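Local coordinates for glucoamylase (Thermoanaerobacterium thermosaccharolyticum, PDB 1LF6), which hydrolyses terminal alpha-1,4-linked glucose residues from the non-reducing ends of starch-like chains, probably releasing beta-D-glucose, at residues A459-A462 and E463-D467; W573-Y576 and N577-Y581. All coordinates share one frame; numbering follows the deposited sequence.

Interaction 1: residues A459-A462 and E463-D467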
ATOM      1  N   ALA A 459     -13.658  24.133  16.797  1.00 20.16           N
ATOM      2  CA  ALA A 459     -14.512  25.157  17.383  1.00 22.95           C
ATOM      3  C   ALA A 459     -15.974  24.748  17.235  1.00 23.09           C
ATOM      4  O   ALA A 459     -16.776  24.944  18.149  1.00 24.74           O
ATOM      5  CB  ALA A 459     -14.271  26.492  16.696  1.00 22.75           C
ATOM      6  N   TYR A 460     -16.310  24.178  16.084  1.00 22.99           N
ATOM      7  CA  TYR A 460     -17.673  23.729  15.810  1.00 24.97           C
ATOM      8  C   TYR A 460     -18.067  22.640  16.800  1.00 25.21           C
ATOM      9  O   TYR A 460     -19.143  22.683  17.393  1.00 25.15           O
ATOM     10  CB  TYR A 460     -17.771  23.162  14.395  1.00 24.62           C
ATOM     11  CG  TYR A 460     -19.155  22.674  14.020  1.00 25.76           C
ATOM     12  CD1 TYR A 460     -20.083  23.534  13.433  1.00 25.35           C
ATOM     13  CD2 TYR A 460     -19.538  21.349  14.249  1.00 26.32           C
ATOM     14  CE1 TYR A 460     -21.356  23.090  13.080  1.00 27.47           C
ATOM     15  CE2 TYR A 460     -20.809  20.895  13.901  1.00 27.75           C
ATOM     16  CZ  TYR A 460     -21.713  21.770  13.315  1.00 27.74           C
ATOM     17  OH  TYR A 460     -22.970  21.328  12.962  1.00 28.25           O
ATOM     18  N   ILE A 461     -17.187  21.657  16.962  1.00 25.23           N
ATOM     19  CA  ILE A 461     -17.439  20.549  17.875  1.00 25.20           C
ATOM     20  C   ILE A 461     -17.486  21.026  19.325  1.00 26.23           C
ATOM     21  O   ILE A 461     -18.266  20.512  20.125  1.00 25.99           O
ATOM     22  CB  ILE A 461     -16.365  19.454  17.734  1.00 23.18           C
ATOM     23  CG1 ILE A 461     -16.412  18.861  16.322  1.00 22.72           C
ATOM     24  CG2 ILE A 461     -16.589  18.366  18.777  1.00 22.95           C
ATOM     25  CD1 ILE A 461     -15.327  17.836  16.049  1.00 23.24           C
ATOM     26  N   ALA A 462     -16.652  22.006  19.660  1.00 26.88           N
ATOM     27  CA  ALA A 462     -16.637  22.543  21.017  1.00 29.38           C
ATOM     28  C   ALA A 462     -18.001  23.156  21.318  1.00 31.33           C
ATOM     29  O   ALA A 462     -18.527  23.001  22.418  1.00 31.50           O
ATOM     30  CB  ALA A 462     -15.553  23.591  21.163  1.00 29.32           C
ATOM     31  N   GLU A 463     -18.567  23.852  20.334  1.00 33.04           N
ATOM     32  CA  GLU A 463     -19.875  24.477  20.493  1.00 35.06           C
ATOM     33  C   GLU A 463     -20.966  23.431  20.696  1.00 34.87           C
ATOM     34  O   GLU A 463     -21.885  23.632  21.492  1.00 34.37           O
ATOM     35  CB  GLU A 463     -20.208  25.345  19.277  1.00 37.85           C
ATOM     36  CG  GLU A 463     -19.417  26.640  19.220  1.00 43.30           C
ATOM     37  CD  GLU A 463     -19.795  27.513  18.038  1.00 46.18           C
ATOM     38  OE1 GLU A 463     -19.193  28.600  17.882  1.00 47.61           O
ATOM     39  OE2 GLU A 463     -20.692  27.112  17.264  1.00 46.55           O
ATOM     40  N   GLN A 464     -20.861  22.314  19.978  1.00 34.38           N
ATOM     41  CA  GLN A 464     -21.837  21.235  20.098  1.00 34.47           C
ATOM     42  C   GLN A 464     -21.807  20.697  21.520  1.00 34.27           C
ATOM     43  O   GLN A 464     -22.816  20.225  22.040  1.00 34.83           O
ATOM     44  CB  GLN A 464     -21.512  20.104  19.117  1.00 34.22           C
ATOM     45  CG  GLN A 464     -21.609  20.515  17.661  1.00 35.71           C
ATOM     46  CD  GLN A 464     -23.026  20.858  17.245  1.00 37.69           C
ATOM     47  OE1 GLN A 464     -23.245  21.561  16.257  1.00 39.47           O
ATOM     48  NE2 GLN A 464     -23.999  20.351  17.991  1.00 38.76           N
ATOM     49  N   ASN A 465     -20.637  20.777  22.144  1.00 34.48           N
ATOM     50  CA  ASN A 465     -20.451  20.306  23.510  1.00 35.19           C
ATOM     51  C   ASN A 465     -20.635  21.450  24.504  1.00 35.45           C
ATOM     52  O   ASN A 465     -20.368  21.308  25.699  1.00 34.92           O
ATOM     53  CB  ASN A 465     -19.058  19.690  23.648  1.00 35.17           C
ATOM     54  CG  ASN A 465     -18.959  18.332  22.981  1.00 36.53           C
ATOM     55  OD1 ASN A 465     -19.221  17.303  23.604  1.00 37.45           O
ATOM     56  ND2 ASN A 465     -18.596  18.322  21.703  1.00 36.23           N
ATOM     57  N   LYS A 466     -21.092  22.586  23.988  1.00 36.09           N
ATOM     58  CA  LYS A 466     -21.336  23.777  24.793  1.00 37.51           C
ATOM     59  C   LYS A 466     -20.099  24.338  25.493  1.00 37.34           C
ATOM     60  O   LYS A 466     -20.207  24.985  26.532  1.00 38.03           O
ATOM     61  CB  LYS A 466     -22.444  23.495  25.815  1.00 38.81           C
ATOM     62  CG  LYS A 466     -23.789  23.172  25.174  1.00 41.11           C
ATOM     63  CD  LYS A 466     -24.859  22.895  26.220  1.00 44.02           C
ATOM     64  CE  LYS A 466     -26.212  22.620  25.574  1.00 45.57           C
ATOM     65  NZ  LYS A 466     -27.260  22.324  26.593  1.00 46.93           N
ATOM     66  N   ASP A 467     -18.926  24.088  24.920  1.00 35.41           N
ATOM     67  CA  ASP A 467     -17.676  24.602  25.472  1.00 34.98           C
ATOM     68  C   ASP A 467     -17.370  25.869  24.679  1.00 35.92           C
ATOM     69  O   ASP A 467     -16.405  25.930  23.913  1.00 35.70           O
ATOM     70  CB  ASP A 467     -16.546  23.587  25.289  1.00 33.24           C
ATOM     71  CG  ASP A 467     -15.244  24.053  25.903  1.00 31.81           C
ATOM     72  OD1 ASP A 467     -15.149  25.245  26.256  1.00 33.37           O
ATOM     73  OD2 ASP A 467     -14.312  23.231  26.025  1.00 30.71           O
TER
HETATM   74  O   HOH W   1     -21.663  23.533  16.584  1.00 42.41           O
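A Schellman motif ends helix 445-464 of the (alpha/alpha) barrel, at the tight bend between A462 and D467 that leads into helix 468-489. D467 N donates to A462 O (2.8 Å) and K466 N to E463 O (2.8 Å), and K466 at positive phi turns the chain over. A462 suits the last turn because its methyl leaves room for Y414 and A471 of the neighbouring helices. The side chain of Y460 leans along the helix toward Q464: with CG anti to the backbone N (chi1 -180°), the phenol end of the ring crosses Q464, whose chain is bent at chi2, at a slant, Y460 CZ lying 3.3 Å from Q464 OE1. Ring and amide planes stand 44° apart. Water 1 sits over the centre of one ring face and donates to both Y460 O and Q464 OE1, bridging the amide of Q464 to the backbone carbonyl of Y460. Were Y460 an alanine, the water would probably lose the ring beneath it and Y406 its edge-to-face partner. D467, at the N-cap of the next helix, accepts from a backbone N there, while its OD2 is hydrogen-bonded to the hydroxyls of Y414 and S470. N465 adds a side-chain donor, also bonded to Y411 O, to its backbone one: N465 N and ND2 approach I461 O from opposite faces of its carbonyl plane, and N465 ND2 makes the straighter bond to I461 O, 2.7 Å at 166°.

Interaction 2: residues W573-Y576 and N577-Y581; sequences WYRY and NHDGY
With CG placed between the backbone N and the carbonyl carbon (chi1 56°), the ring of Y576 swings over D579, whose own CG is anti to its backbone N and carries the carboxylate back toward R575. The CB of D579 lies over one face of the Y576 ring, offset toward the rim, in a CH-pi contact 3.9 Å from the ring centroid. Ring and carboxylate planes are stacked only 27° apart, while R504 makes a cation-pi contact with the same tyrosine. R575, its chain bent at chi3, brings NH2 to the carboxylate in a long, weak salt bridge, 3.4 Å from R575 NH2 to D579 OD1, the two side chains crossing obliquely. An arginine suits this place because its cation also makes a cation-pi contact with W437, and E439 offers a further weak ion pair. D579 OD1 is gripped more firmly by Y581 N, at 3.0 Å and 169°, which approaches from above the carboxylate plane and closes an Asx turn. Water 3 joins the phenol of Y576 to the chain, 2.5 Å from Y576 OH and accepting from G580 N. Between these residues the backbone folds back through a type II turn from Y576 to D579, with a weak bond between D579 N and Y576 O; H578, at positive phi, takes its third position. R575 and Y576 lie about 6 Å, side chain to side chain, from the probable proton donor E438 and proton acceptor E435 respectively, so this turn belongs to the loop beside the likely glucoamylase active site.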
ATOM      1  N   TRP A 573       2.331  15.484 -11.861  1.00 14.53           N
ATOM      2  CA  TRP A 573       3.269  16.448 -11.311  1.00 15.78           C
ATOM      3  C   TRP A 573       4.256  15.817 -10.335  1.00 15.83           C
ATOM      4  O   TRP A 573       3.978  14.760  -9.767  1.00 15.25           O
ATOM      5  CB  TRP A 573       2.503  17.540 -10.557  1.00 13.94           C
ATOM      6  CG  TRP A 573       1.690  18.447 -11.419  1.00 13.84           C
ATOM      7  CD1 TRP A 573       1.989  19.734 -11.750  1.00 15.16           C
ATOM      8  CD2 TRP A 573       0.464  18.132 -12.101  1.00 14.89           C
ATOM      9  NE1 TRP A 573       1.034  20.244 -12.595  1.00 15.19           N
ATOM     10  CE2 TRP A 573       0.087  19.282 -12.829  1.00 12.71           C
ATOM     11  CE3 TRP A 573      -0.350  16.987 -12.171  1.00 15.12           C
ATOM     12  CZ2 TRP A 573      -1.069  19.327 -13.619  1.00 10.91           C
ATOM     13  CZ3 TRP A 573      -1.498  17.029 -12.956  1.00 12.49           C
ATOM     14  CH2 TRP A 573      -1.846  18.195 -13.669  1.00 14.13           C
ATOM     15  N   TYR A 574       5.410  16.464 -10.153  1.00 16.45           N
ATOM     16  CA  TYR A 574       6.411  16.022  -9.172  1.00 15.04           C
ATOM     17  C   TYR A 574       5.913  16.651  -7.871  1.00 13.85           C
ATOM     18  O   TYR A 574       5.115  17.591  -7.907  1.00 14.39           O
ATOM     19  CB  TYR A 574       7.792  16.618  -9.466  1.00 15.57           C
ATOM     20  CG  TYR A 574       8.462  16.137 -10.730  1.00 15.99           C
ATOM     21  CD1 TYR A 574       9.154  14.931 -10.756  1.00 15.97           C
ATOM     22  CD2 TYR A 574       8.419  16.902 -11.899  1.00 16.33           C
ATOM     23  CE1 TYR A 574       9.793  14.496 -11.913  1.00 18.30           C
ATOM     24  CE2 TYR A 574       9.053  16.475 -13.063  1.00 16.00           C
ATOM     25  CZ  TYR A 574       9.738  15.272 -13.061  1.00 18.73           C
ATOM     26  OH  TYR A 574      10.379  14.850 -14.205  1.00 20.47           O
ATOM     27  N   ARG A 575       6.394  16.160  -6.735  1.00 13.42           N
ATOM     28  CA  ARG A 575       5.998  16.708  -5.434  1.00 14.77           C
ATOM     29  C   ARG A 575       6.550  18.126  -5.262  1.00 14.18           C
ATOM     30  O   ARG A 575       5.941  18.957  -4.594  1.00 13.64           O
ATOM     31  CB  ARG A 575       6.540  15.840  -4.300  1.00 15.09           C
ATOM     32  CG  ARG A 575       6.232  14.365  -4.426  1.00 17.89           C
ATOM     33  CD  ARG A 575       7.283  13.567  -3.656  1.00 18.72           C
ATOM     34  NE  ARG A 575       6.962  13.368  -2.262  1.00 22.17           N
ATOM     35  CZ  ARG A 575       7.856  13.071  -1.322  1.00 19.73           C
ATOM     36  NH1 ARG A 575       7.463  12.897  -0.069  1.00 20.04           N
ATOM     37  NH2 ARG A 575       9.141  12.983  -1.623  1.00 18.92           N
ATOM     38  N   TYR A 576       7.720  18.378  -5.849  1.00 13.59           N
ATOM     39  CA  TYR A 576       8.383  19.690  -5.791  1.00 13.01           C
ATOM     40  C   TYR A 576       9.681  19.606  -6.586  1.00 13.59           C
ATOM     41  O   TYR A 576      10.172  18.510  -6.848  1.00 11.04           O
ATOM     42  CB  TYR A 576       8.679  20.090  -4.337  1.00 14.15           C
ATOM     43  CG  TYR A 576       9.501  19.081  -3.561  1.00 13.91           C
ATOM     44  CD1 TYR A 576      10.895  19.040  -3.677  1.00 13.38           C
ATOM     45  CD2 TYR A 576       8.884  18.148  -2.726  1.00 11.96           C
ATOM     46  CE1 TYR A 576      11.649  18.098  -2.985  1.00  9.53           C
ATOM     47  CE2 TYR A 576       9.635  17.197  -2.028  1.00 12.13           C
ATOM     48  CZ  TYR A 576      11.013  17.181  -2.163  1.00 12.37           C
ATOM     49  OH  TYR A 576      11.751  16.238  -1.485  1.00 11.95           O
ATOM     50  N   ASN A 577      10.239  20.751  -6.973  1.00 14.88           N
ATOM     51  CA  ASN A 577      11.478  20.744  -7.752  1.00 17.65           C
ATOM     52  C   ASN A 577      12.631  20.146  -6.960  1.00 17.14           C
ATOM     53  O   ASN A 577      12.771  20.404  -5.765  1.00 16.76           O
ATOM     54  CB  ASN A 577      11.885  22.164  -8.179  1.00 21.40           C
ATOM     55  CG  ASN A 577      10.770  23.167  -8.035  1.00 23.53           C
ATOM     56  OD1 ASN A 577      10.243  23.377  -6.943  1.00 23.12           O
ATOM     57  ND2 ASN A 577      10.406  23.806  -9.146  1.00 28.18           N
ATOM     58  N   HIS A 578      13.448  19.352  -7.645  1.00 17.14           N
ATOM     59  CA  HIS A 578      14.628  18.718  -7.062  1.00 16.68           C
ATOM     60  C   HIS A 578      14.339  17.579  -6.096  1.00 17.37           C
ATOM     61  O   HIS A 578      15.202  17.181  -5.314  1.00 16.99           O
ATOM     62  CB  HIS A 578      15.500  19.779  -6.386  1.00 18.80           C
ATOM     63  CG  HIS A 578      15.809  20.945  -7.272  1.00 19.99           C
ATOM     64  ND1 HIS A 578      16.511  20.815  -8.450  1.00 17.25           N
ATOM     65  CD2 HIS A 578      15.473  22.254  -7.177  1.00 18.19           C
ATOM     66  CE1 HIS A 578      16.594  21.993  -9.045  1.00 20.16           C
ATOM     67  NE2 HIS A 578      15.972  22.883  -8.293  1.00 21.02           N
ATOM     68  N   ASP A 579      13.121  17.052  -6.154  1.00 16.15           N
ATOM     69  CA  ASP A 579      12.736  15.938  -5.296  1.00 14.70           C
ATOM     70  C   ASP A 579      13.661  14.778  -5.655  1.00 14.78           C
ATOM     71  O   ASP A 579      13.873  14.485  -6.833  1.00 13.84           O
ATOM     72  CB  ASP A 579      11.272  15.566  -5.559  1.00 14.44           C
ATOM     73  CG  ASP A 579      10.790  14.402  -4.703  1.00 14.71           C
ATOM     74  OD1 ASP A 579      11.539  13.938  -3.818  1.00 11.40           O
ATOM     75  OD2 ASP A 579       9.642  13.957  -4.920  1.00 15.09           O
ATOM     76  N   GLY A 580      14.230  14.124  -4.647  1.00 15.52           N
ATOM     77  CA  GLY A 580      15.126  13.017  -4.927  1.00 16.45           C
ATOM     78  C   GLY A 580      14.594  11.656  -4.523  1.00 16.57           C
ATOM     79  O   GLY A 580      15.275  10.654  -4.701  1.00 17.24           O
ATOM     80  N   TYR A 581      13.374  11.614  -3.993  1.00 17.18           N
ATOM     81  CA  TYR A 581      12.775  10.360  -3.549  1.00 19.07           C
ATOM     82  C   TYR A 581      12.269   9.476  -4.698  1.00 19.68           C
ATOM     83  O   TYR A 581      11.070   9.423  -4.972  1.00 17.62           O
ATOM     84  CB  TYR A 581      11.628  10.653  -2.570  1.00 19.68           C
ATOM     85  CG  TYR A 581      11.056   9.424  -1.891  1.00 19.87           C
ATOM     86  CD1 TYR A 581       9.726   9.054  -2.084  1.00 21.36           C
ATOM     87  CD2 TYR A 581      11.840   8.639  -1.046  1.00 18.94           C
ATOM     88  CE1 TYR A 581       9.189   7.932  -1.450  1.00 21.09           C
ATOM     89  CE2 TYR A 581      11.315   7.515  -0.406  1.00 20.21           C
ATOM     90  CZ  TYR A 581       9.986   7.169  -0.617  1.00 21.38           C
ATOM     91  OH  TYR A 581       9.463   6.058   0.009  1.00 20.63           O
TER
HETATM   92  O   HOH W   2       8.501  14.108  -7.390  1.00 17.12           O
HETATM   93  O   HOH W   3      13.771  14.752  -1.763  1.00 12.74           O

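In the fold
Both contacts are short-range and lie within the family 15 catalytic region, but they hold different elements. Interaction 1 sits far out, 36 Å from the centre of the chain, at a junction between consecutive helices; its alanines and isoleucine face inward while E463, Q464 and K466 are exposed, and backbone capping dominates. Interaction 2 lies 20 Å from the centre, in the loop between strand 570-573 and helix 600-612, where R575, Y576 and D579 are buried and charge, aromatic faces and waters do the work. The two are about 28 Å apart at their nearest atoms and do not touch: one ends a helix, the other shapes a loop beside the probable catalytic glutamates.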